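Local coordinates for protein putative alpha-L-fucosidase (Bacteroides thetaiotaomicron VPI-5482, PDB 3GZA) that probably hydrolyses alpha-L-fucosidic linkages, as an alpha-L-fucosidase of glycoside hydrolase family 29, at residues G148-A151 and R152-A156; Y158-L161 and C162-M165; T167-C170 and T171-D175; A185-P188 and R189-G192. All coordinates share one frame; numbering follows the deposited sequence.

Contact 1: G148-A151 and R152-A156; sequences GAFA and RNRQA
Phe150 and Arg154 lie side by side one turn apart near the start of helix 148-171, their side chains pointing the same way and the planes of ring and guanidinium only 12° apart. Both leave the backbone with CG opposite N (chi1 163° for Phe150), which runs them off the same flank of the helix. The touching is carbon on carbon: the ring atom Phe150 CZ sits 3.5 Å from the methylene Arg154 CD, and Arg154 CB lies over one face of the ring. Arg152 behaves differently. Its chain bends at chi3 (-56°) and doubles back, laying a face of its guanidinium over the first turn, with the plane 3.4 Å from Ala149 CA and NH2 of Arg152 3.5 Å from Ala149 CB. Asn153 stays close to the backbone, its CB 3.3 Å from Ala149 O, while Asn153 N bonds that oxygen almost straight at 2.8 Å. With the amide of Asn153 cut back to the methyl of an alanine here, the backbone bond would stay, but Ala149 O is likely to be less covered and a gap to open against Asn46 of the second subunit. Phe150 meets His140 of the second subunit edge-to-face, and Arg154 NH2 donates to Leu137 O and to Leu136 O of the second subunit. The Arg154 guanidinium thus gives N-H groups to neutral carbonyls at the dimer interface, while the phenyl ring packs against part of its aliphatic stem.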
ATOM      1  N   GLY A 148      -4.270 -21.041  -6.159  1.00 29.72           N
ATOM      2  CA  GLY A 148      -5.718 -21.227  -5.962  1.00 29.87           C
ATOM      3  C   GLY A 148      -6.577 -20.012  -6.132  1.00 28.98           C
ATOM      4  O   GLY A 148      -6.177 -19.092  -6.840  1.00 29.66           O
ATOM      5  N   ALA A 149      -7.726 -19.997  -5.458  1.00 29.61           N
ATOM      6  CA  ALA A 149      -8.659 -18.888  -5.545  1.00 29.47           C
ATOM      7  C   ALA A 149      -8.010 -17.575  -5.105  1.00 29.64           C
ATOM      8  O   ALA A 149      -8.237 -16.514  -5.704  1.00 28.07           O
ATOM      9  CB  ALA A 149      -9.937 -19.195  -4.736  1.00 30.00           C
ATOM     10  N   PHE A 150      -7.200 -17.653  -4.047  1.00 28.28           N
ATOM     11  CA  PHE A 150      -6.507 -16.462  -3.575  1.00 27.39           C
ATOM     12  C   PHE A 150      -5.748 -15.776  -4.707  1.00 27.10           C
ATOM     13  O   PHE A 150      -5.880 -14.551  -4.890  1.00 26.75           O
ATOM     14  CB  PHE A 150      -5.539 -16.772  -2.430  1.00 28.50           C
ATOM     15  CG  PHE A 150      -4.539 -15.689  -2.190  1.00 28.32           C
ATOM     16  CD1 PHE A 150      -4.905 -14.473  -1.597  1.00 31.19           C
ATOM     17  CD2 PHE A 150      -3.226 -15.834  -2.593  1.00 29.98           C
ATOM     18  CE1 PHE A 150      -3.969 -13.457  -1.437  1.00 28.67           C
ATOM     19  CE2 PHE A 150      -2.303 -14.834  -2.405  1.00 30.37           C
ATOM     20  CZ  PHE A 150      -2.660 -13.632  -1.837  1.00 28.57           C
ATOM     21  N   ALA A 151      -4.939 -16.547  -5.436  1.00 26.52           N
ATOM     22  CA  ALA A 151      -4.113 -16.006  -6.514  1.00 27.49           C
ATOM     23  C   ALA A 151      -4.963 -15.574  -7.711  1.00 26.63           C
ATOM     24  O   ALA A 151      -4.673 -14.551  -8.327  1.00 26.21           O
ATOM     25  CB  ALA A 151      -3.059 -17.024  -6.951  1.00 27.33           C
ATOM     26  N   ARG A 152      -6.000 -16.342  -8.039  1.00 26.65           N
ATOM     27  CA  ARG A 152      -6.895 -15.926  -9.164  1.00 27.12           C
ATOM     28  C   ARG A 152      -7.562 -14.614  -8.876  1.00 27.27           C
ATOM     29  O   ARG A 152      -7.545 -13.694  -9.719  1.00 26.55           O
ATOM     30  CB  ARG A 152      -7.967 -16.960  -9.468  1.00 28.65           C
ATOM     31  CG  ARG A 152      -7.414 -18.196 -10.088  1.00 30.76           C
ATOM     32  CD  ARG A 152      -8.559 -19.071 -10.666  1.00 32.48           C
ATOM     33  NE  ARG A 152      -9.562 -19.409  -9.657  1.00 35.22           N
ATOM     34  CZ  ARG A 152      -9.477 -20.439  -8.822  1.00 36.09           C
ATOM     35  NH1 ARG A 152      -8.440 -21.261  -8.832  1.00 38.61           N
ATOM     36  NH2 ARG A 152     -10.436 -20.631  -7.938  1.00 39.26           N
ATOM     37  N   ASN A 153      -8.120 -14.489  -7.679  1.00 27.39           N
ATOM     38  CA  ASN A 153      -8.762 -13.253  -7.287  1.00 27.91           C
ATOM     39  C   ASN A 153      -7.798 -12.100  -7.162  1.00 25.96           C
ATOM     40  O   ASN A 153      -8.110 -10.965  -7.542  1.00 26.12           O
ATOM     41  CB  ASN A 153      -9.560 -13.451  -5.988  1.00 29.17           C
ATOM     42  CG  ASN A 153     -10.728 -14.396  -6.168  1.00 31.79           C
ATOM     43  OD1 ASN A 153     -11.326 -14.454  -7.240  1.00 32.83           O
ATOM     44  ND2 ASN A 153     -11.065 -15.120  -5.130  1.00 33.21           N
ATOM     45  N   ARG A 154      -6.611 -12.366  -6.614  1.00 24.55           N
ATOM     46  CA  ARG A 154      -5.637 -11.306  -6.459  1.00 23.88           C
ATOM     47  C   ARG A 154      -5.116 -10.854  -7.817  1.00 24.09           C
ATOM     48  O   ARG A 154      -4.916  -9.650  -8.056  1.00 24.49           O
ATOM     49  CB  ARG A 154      -4.524 -11.750  -5.501  1.00 24.69           C
ATOM     50  CG  ARG A 154      -3.606 -10.625  -5.203  1.00 25.79           C
ATOM     51  CD  ARG A 154      -2.629 -10.984  -4.057  1.00 26.65           C
ATOM     52  NE  ARG A 154      -1.720  -9.907  -3.699  1.00 26.20           N
ATOM     53  CZ  ARG A 154      -2.029  -8.892  -2.898  1.00 24.52           C
ATOM     54  NH1 ARG A 154      -3.230  -8.784  -2.352  1.00 23.86           N
ATOM     55  NH2 ARG A 154      -1.105  -7.989  -2.645  1.00 24.40           N
ATOM     56  N   GLN A 155      -4.936 -11.777  -8.750  1.00 23.34           N
ATOM     57  CA  GLN A 155      -4.488 -11.370 -10.063  1.00 23.84           C
ATOM     58  C   GLN A 155      -5.558 -10.475 -10.731  1.00 23.24           C
ATOM     59  O   GLN A 155      -5.199  -9.472 -11.370  1.00 23.51           O
ATOM     60  CB  GLN A 155      -4.230 -12.584 -10.920  1.00 22.39           C
ATOM     61  CG  GLN A 155      -3.535 -12.265 -12.217  1.00 23.28           C
ATOM     62  CD  GLN A 155      -2.098 -11.921 -12.015  1.00 26.27           C
ATOM     63  OE1 GLN A 155      -1.418 -12.601 -11.202  1.00 28.08           O
ATOM     64  NE2 GLN A 155      -1.578 -10.954 -12.810  1.00 25.09           N
ATOM     65  N   ALA A 156      -6.839 -10.829 -10.561  1.00 24.60           N
ATOM     66  CA  ALA A 156      -7.955 -10.054 -11.173  1.00 23.77           C
ATOM     67  C   ALA A 156      -7.934  -8.639 -10.580  1.00 24.00           C
ATOM     68  O   ALA A 156      -8.125  -7.629 -11.270  1.00 25.94           O
ATOM     69  CB  ALA A 156      -9.269 -10.739 -10.941  1.00 24.38           C
TER

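Contact 2: Y158-L161 and C162-M165; sequences YKRL and CEKM. With EDO (1,2-ethanediol), chain K.
Cys162 SG rests over one face of the Tyr158 ring, a cysteine sulfur-aromatic contact on helix 148-171, the helix that carries the beta-alpha-beta crossover between the parallel strands 124-129 and 178-181 of the TIM barrel. The sulfur is 3.6 Å from the ring centroid, 22° off the normal, and is displaced toward the hydroxyl end, so that its nearest ring atom is Tyr158 CZ at 3.3 Å. Tyr158 swings its ring along the helix toward Cys162 because CG stands opposite the backbone N (chi1 -179°), whereas the sulfur of Cys162 is placed opposite its own carbonyl carbon and reaches back one turn. Four successive backbone bonds of the alpha-helical type fix the spacing, among them Cys162 N to Tyr158 O at 2.9 Å. Glu163 lays CG 3.1 Å from Lys159 O. Elsewhere round the helix, Leu161 CG meets the methyl CE of selenomethionine Met165 more loosely, at 4.3 Å. The polar ends find their partners farther out. Tyr158 OH is hydrogen-bonded to Ile131 O, which probably helps to fix the ring beneath the sulfur, and Glu163 OE2 receives the N-H of Asp194. Arg160 NH2 forms a salt bridge with Glu49 of the second subunit, whose carboxylate also binds a 1,2-ethanediol, probably from the crystallisation liquor. The extended chain of Lys164 carries its ammonium to the same diol, with NZ 2.9 Å from O1.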
ATOM      1  N   TYR A 158      -5.314  -7.074  -9.128  1.00 23.65           N
ATOM      2  CA  TYR A 158      -4.131  -6.396  -9.541  1.00 23.57           C
ATOM      3  C   TYR A 158      -4.292  -5.845 -10.969  1.00 23.20           C
ATOM      4  O   TYR A 158      -3.888  -4.714 -11.260  1.00 24.48           O
ATOM      5  CB  TYR A 158      -2.881  -7.275  -9.405  1.00 23.28           C
ATOM      6  CG  TYR A 158      -1.631  -6.551  -9.824  1.00 23.61           C
ATOM      7  CD1 TYR A 158      -1.135  -5.493  -9.061  1.00 24.47           C
ATOM      8  CD2 TYR A 158      -0.908  -6.920 -10.972  1.00 23.98           C
ATOM      9  CE1 TYR A 158       0.039  -4.811  -9.434  1.00 25.47           C
ATOM     10  CE2 TYR A 158       0.233  -6.269 -11.350  1.00 24.12           C
ATOM     11  CZ  TYR A 158       0.728  -5.191 -10.583  1.00 25.89           C
ATOM     12  OH  TYR A 158       1.894  -4.530 -10.974  1.00 25.15           O
ATOM     13  N   LYS A 159      -4.864  -6.640 -11.854  1.00 24.14           N
ATOM     14  CA  LYS A 159      -5.120  -6.149 -13.194  1.00 23.76           C
ATOM     15  C   LYS A 159      -5.991  -4.865 -13.161  1.00 24.22           C
ATOM     16  O   LYS A 159      -5.713  -3.910 -13.880  1.00 24.37           O
ATOM     17  CB  LYS A 159      -5.785  -7.242 -14.037  1.00 25.08           C
ATOM     18  CG  LYS A 159      -4.781  -8.349 -14.445  1.00 26.60           C
ATOM     19  CD  LYS A 159      -5.356  -9.683 -14.880  1.00 29.01           C
ATOM     20  CE  LYS A 159      -6.251  -9.601 -16.046  1.00 30.69           C
ATOM     21  NZ  LYS A 159      -6.664 -11.021 -16.407  1.00 30.97           N
ATOM     22  N   ARG A 160      -7.037  -4.879 -12.355  1.00 22.92           N
ATOM     23  CA  ARG A 160      -7.885  -3.684 -12.237  1.00 23.66           C
ATOM     24  C   ARG A 160      -7.121  -2.545 -11.639  1.00 24.74           C
ATOM     25  O   ARG A 160      -7.324  -1.403 -12.029  1.00 25.19           O
ATOM     26  CB  ARG A 160      -9.164  -3.973 -11.428  1.00 23.79           C
ATOM     27  CG  ARG A 160     -10.201  -4.829 -12.189  1.00 24.28           C
ATOM     28  CD  ARG A 160     -11.475  -4.950 -11.399  1.00 24.39           C
ATOM     29  NE  ARG A 160     -11.343  -5.732 -10.192  1.00 25.27           N
ATOM     30  CZ  ARG A 160     -11.473  -7.063 -10.137  1.00 26.18           C
ATOM     31  NH1 ARG A 160     -11.743  -7.804 -11.218  1.00 30.90           N
ATOM     32  NH2 ARG A 160     -11.301  -7.664  -9.001  1.00 27.26           N
ATOM     33  N   LEU A 161      -6.264  -2.815 -10.654  1.00 24.66           N
ATOM     34  CA  LEU A 161      -5.484  -1.739 -10.020  1.00 24.19           C
ATOM     35  C   LEU A 161      -4.631  -1.070 -11.091  1.00 25.04           C
ATOM     36  O   LEU A 161      -4.542   0.173 -11.191  1.00 24.46           O
ATOM     37  CB  LEU A 161      -4.589  -2.305  -8.926  1.00 25.25           C
ATOM     38  CG  LEU A 161      -3.599  -1.299  -8.318  1.00 24.92           C
ATOM     39  CD1 LEU A 161      -4.269  -0.129  -7.525  1.00 28.57           C
ATOM     40  CD2 LEU A 161      -2.536  -1.997  -7.456  1.00 27.17           C
ATOM     41  N   CYS A 162      -3.993  -1.902 -11.914  1.00 24.57           N
ATOM     42  CA  CYS A 162      -3.130  -1.377 -12.974  1.00 25.07           C
ATOM     43  C   CYS A 162      -3.919  -0.590 -13.991  1.00 24.90           C
ATOM     44  O   CYS A 162      -3.499   0.502 -14.430  1.00 24.85           O
ATOM     45  CB  CYS A 162      -2.387  -2.511 -13.653  1.00 25.76           C
ATOM     46  SG  CYS A 162      -1.145  -3.272 -12.548  1.00 27.32           S
ATOM     47  N   GLU A 163      -5.070  -1.109 -14.382  1.00 24.26           N
ATOM     48  CA  GLU A 163      -5.998  -0.404 -15.294  1.00 24.54           C
ATOM     49  C   GLU A 163      -6.351   0.974 -14.699  1.00 25.62           C
ATOM     50  O   GLU A 163      -6.353   1.997 -15.414  1.00 25.13           O
ATOM     51  CB  GLU A 163      -7.253  -1.230 -15.553  1.00 26.65           C
ATOM     52  CG  GLU A 163      -6.953  -2.480 -16.393  1.00 24.28           C
ATOM     53  CD  GLU A 163      -7.992  -3.550 -16.345  1.00 29.56           C
ATOM     54  OE1 GLU A 163      -9.056  -3.336 -15.738  1.00 28.45           O
ATOM     55  OE2 GLU A 163      -7.736  -4.640 -16.901  1.00 27.75           O
ATOM     56  N   LYS A 164      -6.649   0.990 -13.405  1.00 25.82           N
ATOM     57  CA  LYS A 164      -6.990   2.266 -12.761  1.00 26.07           C
ATOM     58  C   LYS A 164      -5.814   3.245 -12.700  1.00 26.13           C
ATOM     59  O   LYS A 164      -6.017   4.442 -12.921  1.00 25.17           O
ATOM     60  CB  LYS A 164      -7.590   2.036 -11.386  1.00 26.57           C
ATOM     61  CG  LYS A 164      -9.002   1.468 -11.434  1.00 26.40           C
ATOM     62  CD  LYS A 164      -9.495   1.208 -10.040  1.00 29.49           C
ATOM     63  CE  LYS A 164     -10.929   0.739  -9.972  1.00 32.98           C
ATOM     64  NZ  LYS A 164     -11.260   0.495  -8.502  1.00 32.38           N
HETATM   65  N   MSE A 165      -4.617   2.759 -12.443  1.00 24.39           N
HETATM   66  CA  MSE A 165      -3.419   3.601 -12.431  1.00 24.68           C
HETATM   67  C   MSE A 165      -3.198   4.192 -13.818  1.00 25.58           C
HETATM   68  O   MSE A 165      -2.969   5.387 -13.969  1.00 25.63           O
HETATM   69  CB  MSE A 165      -2.178   2.849 -11.968  1.00 25.55           C
HETATM   70  CG  MSE A 165      -2.188   2.494 -10.465  1.00 24.52           C
HETATM   71 SE   MSE A 165      -0.496   1.793  -9.874  0.75 26.51          SE
HETATM   72  CE  MSE A 165      -0.415   0.155 -10.792  1.00 25.18           C
TER
HETATM   73  C1  EDO K 466      -8.664  -2.584  -8.127  1.00 17.65           C
HETATM   74  O1  EDO K 466     -10.028  -2.102  -8.449  1.00 23.85           O
HETATM   75  C2  EDO K 466      -8.020  -1.370  -7.390  1.00 22.69           C
HETATM   76  O2  EDO K 466      -8.290  -1.369  -6.017  1.00 25.01           O

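Contact 3: T167-C170 and T171-D175; sequences TELC and TRYGD
Toward the C-terminal end of helix 148-171, Thr171 turns its hydroxyl back on the preceding turn, and OG1 donates to Thr167 O at 2.7 Å. The rotamer suits this bond: OG1 stands between the backbone N and the carbonyl carbon (chi1 58°), a crowded position from which it meets the Thr167 oxygen at a tilt of 34° from the carbonyl plane. The backbone meanwhile gathers on Glu168 O, which accepts Arg172 N at 3.1 Å and Thr171 N at 3.3 Å, both from the same face of its plane, the latter from well above the carbonyl. Here the chain leaves the helix for the loop that leads to strand 178-181 of the TIM barrel, so these side chains close the helical limb of a beta-alpha-beta unit. Glu168 and Arg172 run side by side, pointing the same way, with Glu168 CG centred over one face of the guanidinium. Their charged ends form only a long salt bridge, OE2 of Glu168 to NH1 of Arg172 at 3.7 Å, in which the oxygen lies well out of the guanidinium plane and no N-H is aimed at it. Stronger partners lie outside: Ser91 OG and Asp92 N for the Glu168 carboxylate, Asp92 OD2 for the Arg172 guanidinium. Tyr173 presents an edge of its ring to Glu168 O and Leu169 O, touches Leu169 CD2 through CE2 at 4.0 Å, and sends its hydroxyl to Asp109. One water ties the turn to the loop, donating to Leu169 O and Gly174 O and accepting from Tyr173 N, with the water oxygen 2.8 Å from that nitrogen.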
ATOM      1  N   THR A 167      -5.406   4.614 -16.064  1.00 23.78           N
ATOM      2  CA  THR A 167      -6.485   5.576 -16.352  1.00 24.92           C
ATOM      3  C   THR A 167      -6.140   6.936 -15.736  1.00 25.47           C
ATOM      4  O   THR A 167      -6.322   7.988 -16.388  1.00 24.04           O
ATOM      5  CB  THR A 167      -7.843   5.067 -15.836  1.00 26.31           C
ATOM      6  OG1 THR A 167      -8.153   3.823 -16.475  1.00 24.87           O
ATOM      7  CG2 THR A 167      -8.994   6.057 -16.177  1.00 25.74           C
ATOM      8  N   GLU A 168      -5.671   6.940 -14.502  1.00 25.83           N
ATOM      9  CA  GLU A 168      -5.298   8.228 -13.866  1.00 24.48           C
ATOM     10  C   GLU A 168      -4.255   8.933 -14.707  1.00 24.85           C
ATOM     11  O   GLU A 168      -4.340  10.159 -14.956  1.00 25.43           O
ATOM     12  CB  GLU A 168      -4.758   8.010 -12.442  1.00 24.39           C
ATOM     13  CG  GLU A 168      -5.792   7.570 -11.446  1.00 24.62           C
ATOM     14  CD  GLU A 168      -5.261   7.374 -10.045  1.00 24.91           C
ATOM     15  OE1 GLU A 168      -4.059   7.117  -9.887  1.00 24.92           O
ATOM     16  OE2 GLU A 168      -6.102   7.442  -9.098  1.00 25.74           O
ATOM     17  N   LEU A 169      -3.208   8.198 -15.058  1.00 23.79           N
ATOM     18  CA  LEU A 169      -2.081   8.767 -15.805  1.00 25.27           C
ATOM     19  C   LEU A 169      -2.449   9.244 -17.186  1.00 25.85           C
ATOM     20  O   LEU A 169      -1.867  10.221 -17.688  1.00 24.85           O
ATOM     21  CB  LEU A 169      -0.906   7.806 -15.791  1.00 25.74           C
ATOM     22  CG  LEU A 169      -0.294   7.574 -14.396  1.00 25.32           C
ATOM     23  CD1 LEU A 169       0.543   6.277 -14.289  1.00 25.81           C
ATOM     24  CD2 LEU A 169       0.505   8.819 -13.845  1.00 26.05           C
ATOM     25  N   CYS A 170      -3.465   8.614 -17.778  1.00 24.95           N
ATOM     26  CA  CYS A 170      -3.942   8.979 -19.145  1.00 25.01           C
ATOM     27  C   CYS A 170      -5.025  10.031 -19.167  1.00 24.80           C
ATOM     28  O   CYS A 170      -5.420  10.465 -20.251  1.00 25.76           O
ATOM     29  CB  CYS A 170      -4.444   7.744 -19.898  1.00 25.15           C
ATOM     30  SG  CYS A 170      -3.143   6.577 -20.394  1.00 27.85           S
ATOM     31  N   THR A 171      -5.550  10.416 -18.000  1.00 24.70           N
ATOM     32  CA  THR A 171      -6.644  11.396 -17.956  1.00 24.12           C
ATOM     33  C   THR A 171      -6.336  12.683 -17.214  1.00 24.30           C
ATOM     34  O   THR A 171      -7.040  13.666 -17.433  1.00 25.13           O
ATOM     35  CB  THR A 171      -7.937  10.795 -17.354  1.00 24.76           C
ATOM     36  OG1 THR A 171      -7.652  10.312 -16.011  1.00 25.52           O
ATOM     37  CG2 THR A 171      -8.431   9.625 -18.264  1.00 24.27           C
ATOM     38  N   ARG A 172      -5.316  12.693 -16.377  1.00 24.16           N
ATOM     39  CA  ARG A 172      -5.107  13.867 -15.523  1.00 25.22           C
ATOM     40  C   ARG A 172      -3.845  14.665 -15.835  1.00 25.75           C
ATOM     41  O   ARG A 172      -3.580  15.633 -15.129  1.00 26.59           O
ATOM     42  CB  ARG A 172      -5.006  13.390 -14.071  1.00 25.83           C
ATOM     43  CG  ARG A 172      -6.202  12.677 -13.555  1.00 26.04           C
ATOM     44  CD  ARG A 172      -5.949  12.130 -12.157  1.00 27.28           C
ATOM     45  NE  ARG A 172      -7.113  11.411 -11.645  1.00 28.18           N
ATOM     46  CZ  ARG A 172      -7.153  10.934 -10.397  1.00 29.26           C
ATOM     47  NH1 ARG A 172      -6.115  11.076  -9.594  1.00 30.62           N
ATOM     48  NH2 ARG A 172      -8.229  10.299  -9.992  1.00 30.29           N
ATOM     49  N   TYR A 173      -3.105  14.282 -16.887  1.00 26.11           N
ATOM     50  CA  TYR A 173      -1.806  14.885 -17.172  1.00 25.36           C
ATOM     51  C   TYR A 173      -1.623  15.365 -18.611  1.00 25.12           C
ATOM     52  O   TYR A 173      -0.491  15.541 -19.054  1.00 25.94           O
ATOM     53  CB  TYR A 173      -0.690  13.919 -16.759  1.00 26.18           C
ATOM     54  CG  TYR A 173      -0.746  13.615 -15.275  1.00 25.54           C
ATOM     55  CD1 TYR A 173      -0.165  14.431 -14.321  1.00 26.25           C
ATOM     56  CD2 TYR A 173      -1.434  12.486 -14.817  1.00 28.53           C
ATOM     57  CE1 TYR A 173      -0.282  14.148 -12.959  1.00 24.67           C
ATOM     58  CE2 TYR A 173      -1.556  12.202 -13.484  1.00 27.21           C
ATOM     59  CZ  TYR A 173      -0.966  13.038 -12.535  1.00 25.98           C
ATOM     60  OH  TYR A 173      -1.133  12.822 -11.194  1.00 26.11           O
ATOM     61  N   GLY A 174      -2.727  15.640 -19.277  1.00 25.31           N
ATOM     62  CA  GLY A 174      -2.669  16.124 -20.660  1.00 24.79           C
ATOM     63  C   GLY A 174      -2.320  15.033 -21.659  1.00 25.17           C
ATOM     64  O   GLY A 174      -2.253  13.859 -21.332  1.00 25.65           O
ATOM     65  N   ASP A 175      -2.097  15.456 -22.908  1.00 25.80           N
ATOM     66  CA  ASP A 175      -1.792  14.528 -24.010  1.00 26.42           C
ATOM     67  C   ASP A 175      -0.360  14.063 -23.934  1.00 26.41           C
ATOM     68  O   ASP A 175       0.564  14.856 -23.718  1.00 26.18           O
ATOM     69  CB  ASP A 175      -2.104  15.167 -25.352  1.00 27.46           C
ATOM     70  CG  ASP A 175      -3.597  15.438 -25.547  1.00 31.72           C
ATOM     71  OD1 ASP A 175      -4.434  14.899 -24.780  1.00 34.19           O
ATOM     72  OD2 ASP A 175      -3.966  16.181 -26.489  1.00 38.59           O
TER
HETATM   73  O   HOH W   1      -3.051  12.423 -19.023  1.00 12.88           O

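Contact 4: A185-P188 and R189-G192; sequences ADDP and RADG. With EDO (1,2-ethanediol), chain E.
A type I beta turn from Asp187 to Ala190 is reinforced by the aspartate at its first position, whose OD1 accepts Arg189 N at 2.9 Å and so adds an Asx turn. Asp187 O takes two backbone donors, Ala190 N and Gly192 N, each at 2.9 Å and on opposite faces of the carbonyl plane. Reaching OD1 to Arg189 N depends on CG of Asp187 standing opposite the backbone N (chi1 -179°). The same OD1 sits over a face of the Arg189 guanidinium as a salt bridge by charge alone, but Arg189 has two conformers, so this part is less certain; the stronger partner of the Arg189 guanidinium is Asp213. Replacing the carboxylate of Asp187 by the methyl of an alanine would probably leave the Arg189 N-H without its acceptor and the guanidinium without one of its nearby negative charges. This turn lies in the loop that follows strand 178-181 of the TIM barrel and leads to helix 196-202. Two residues past the turn, Gly192 passes so close to Ala185 O that a CB would clash with it; its CA-H instead makes a bent contact with that oxygen, CA 3.4 Å from Ala185 O. Across the loop, one water donates to Asp186 OD2 and accepts from Asp191 N, and another donates to both Pro188 O and Gly192 O.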
ATOM      1  N   ALA A 185       3.120  -4.928 -21.097  1.00 24.90           N
ATOM      2  CA  ALA A 185       1.978  -5.151 -20.204  1.00 24.03           C
ATOM      3  C   ALA A 185       1.400  -6.549 -20.424  1.00 25.10           C
ATOM      4  O   ALA A 185       0.241  -6.817 -20.094  1.00 24.86           O
ATOM      5  CB  ALA A 185       0.941  -4.043 -20.412  1.00 24.48           C
ATOM      6  N   ASP A 186       2.253  -7.438 -20.930  1.00 23.95           N
ATOM      7  CA  ASP A 186       1.909  -8.849 -21.066  1.00 24.66           C
ATOM      8  C   ASP A 186       0.618  -9.083 -21.896  1.00 25.58           C
ATOM      9  O   ASP A 186       0.435  -8.470 -22.959  1.00 24.64           O
ATOM     10  CB  ASP A 186       1.902  -9.467 -19.651  1.00 25.73           C
ATOM     11  CG  ASP A 186       1.915 -10.975 -19.651  1.00 25.83           C
ATOM     12  OD1 ASP A 186       2.887 -11.613 -20.106  1.00 26.83           O
ATOM     13  OD2 ASP A 186       0.901 -11.581 -19.196  1.00 27.46           O
ATOM     14  N   ASP A 187      -0.259  -9.960 -21.412  1.00 24.69           N
ATOM     15  CA  ASP A 187      -1.368 -10.469 -22.192  1.00 24.02           C
ATOM     16  C   ASP A 187      -2.680 -10.197 -21.461  1.00 24.68           C
ATOM     17  O   ASP A 187      -2.903 -10.751 -20.401  1.00 23.62           O
ATOM     18  CB  ASP A 187      -1.145 -11.990 -22.388  1.00 25.77           C
ATOM     19  CG  ASP A 187      -2.207 -12.661 -23.188  1.00 26.56           C
ATOM     20  OD1 ASP A 187      -3.269 -12.055 -23.512  1.00 23.85           O
ATOM     21  OD2 ASP A 187      -1.998 -13.873 -23.541  1.00 24.91           O
ATOM     22  N   PRO A 188      -3.566  -9.374 -22.049  1.00 24.85           N
ATOM     23  CA  PRO A 188      -4.787  -9.018 -21.357  1.00 27.07           C
ATOM     24  C   PRO A 188      -5.760 -10.151 -21.174  1.00 27.61           C
ATOM     25  O   PRO A 188      -6.725  -9.979 -20.429  1.00 31.10           O
ATOM     26  CB  PRO A 188      -5.356  -7.892 -22.235  1.00 27.20           C
ATOM     27  CG  PRO A 188      -4.795  -8.108 -23.546  1.00 27.92           C
ATOM     28  CD  PRO A 188      -3.455  -8.696 -23.357  1.00 24.44           C
ATOM     29  N   ARG A 189      -5.556 -11.271 -21.858  1.00 27.29           N
ATOM     30  CA  ARG A 189      -6.412 -12.448 -21.737  0.50 27.05           C
ATOM     31  C   ARG A 189      -5.897 -13.341 -20.612  1.00 27.31           C
ATOM     32  O   ARG A 189      -6.515 -14.349 -20.282  1.00 27.39           O
ATOM     33  CB  ARG A 189      -6.516 -13.237 -23.080  0.50 28.25           C
ATOM     34  CG  ARG A 189      -7.467 -12.530 -24.108  0.50 29.20           C
ATOM     35  CD  ARG A 189      -7.307 -12.918 -25.589  0.50 31.56           C
ATOM     36  NE  ARG A 189      -5.940 -12.633 -25.991  0.50 24.52           N
ATOM     37  CZ  ARG A 189      -5.422 -11.384 -26.172  0.50 26.89           C
ATOM     38  NH1 ARG A 189      -6.120 -10.257 -26.144  0.50 25.04           N
ATOM     39  NH2 ARG A 189      -4.167 -11.268 -26.431  0.50 19.46           N
ATOM     40  N   ALA A 190      -4.762 -12.976 -20.030  1.00 26.51           N
ATOM     41  CA  ALA A 190      -4.106 -13.779 -18.984  1.00 27.78           C
ATOM     42  C   ALA A 190      -3.650 -12.914 -17.837  1.00 27.25           C
ATOM     43  O   ALA A 190      -4.478 -12.287 -17.186  1.00 29.45           O
ATOM     44  CB  ALA A 190      -2.936 -14.584 -19.594  1.00 27.80           C
ATOM     45  N   ASP A 191      -2.347 -12.802 -17.564  1.00 26.29           N
ATOM     46  CA  ASP A 191      -1.929 -12.063 -16.382  1.00 25.55           C
ATOM     47  C   ASP A 191      -1.920 -10.535 -16.528  1.00 24.50           C
ATOM     48  O   ASP A 191      -1.828  -9.773 -15.540  1.00 26.41           O
ATOM     49  CB  ASP A 191      -0.524 -12.467 -15.984  1.00 25.87           C
ATOM     50  CG  ASP A 191      -0.426 -13.866 -15.436  1.00 29.04           C
ATOM     51  OD1 ASP A 191      -1.419 -14.384 -14.880  1.00 30.90           O
ATOM     52  OD2 ASP A 191       0.708 -14.418 -15.574  1.00 33.42           O
ATOM     53  N   GLY A 192      -1.884 -10.067 -17.775  1.00 24.48           N
ATOM     54  CA  GLY A 192      -1.743  -8.629 -18.023  1.00 25.09           C
ATOM     55  C   GLY A 192      -3.044  -7.832 -17.927  1.00 24.56           C
ATOM     56  O   GLY A 192      -4.130  -8.354 -18.165  1.00 26.29           O
TER
HETATM   57  C1  EDO E 468      -9.415  -8.518 -23.694  1.00 42.84           C
HETATM   58  O1  EDO E 468      -8.447  -9.072 -24.605  1.00 42.91           O
HETATM   59  C2  EDO E 468      -9.384  -9.213 -22.346  1.00 43.02           C
HETATM   60  O2  EDO E 468     -10.447 -10.195 -22.264  1.00 44.30           O
HETATM   61  O   HOH W   2       0.133 -14.018 -18.875  1.00 19.96           O
HETATM   62  O   HOH W   3      -2.606 -14.263 -26.106  1.00 31.29           O
HETATM   63  O   HOH W   4      -7.126  -8.069 -18.730  1.00 43.85           O

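From the N terminus, contacts 1, 2 and 3 follow in series along helix 148-171, with centres about 14 Å apart from one to the next, and none nests within or crosses another. Contact 1 lies at the dimer interface, contact 2 in the helix middle, where Arg160 still reaches the second subunit, and contact 3 where the chain departs for strand 178-181. Beyond that strand, contact 4 closes a tight turn in the loop before helix 196-202. The loop folds back on the helix: Gln155 NE2 of contact 1 probably bonds Asp191 O, and Lys159 NZ of contact 2 Ala190 O. Contacts 3 and 4 stay apart, their nearest atoms about 11 Å from each other.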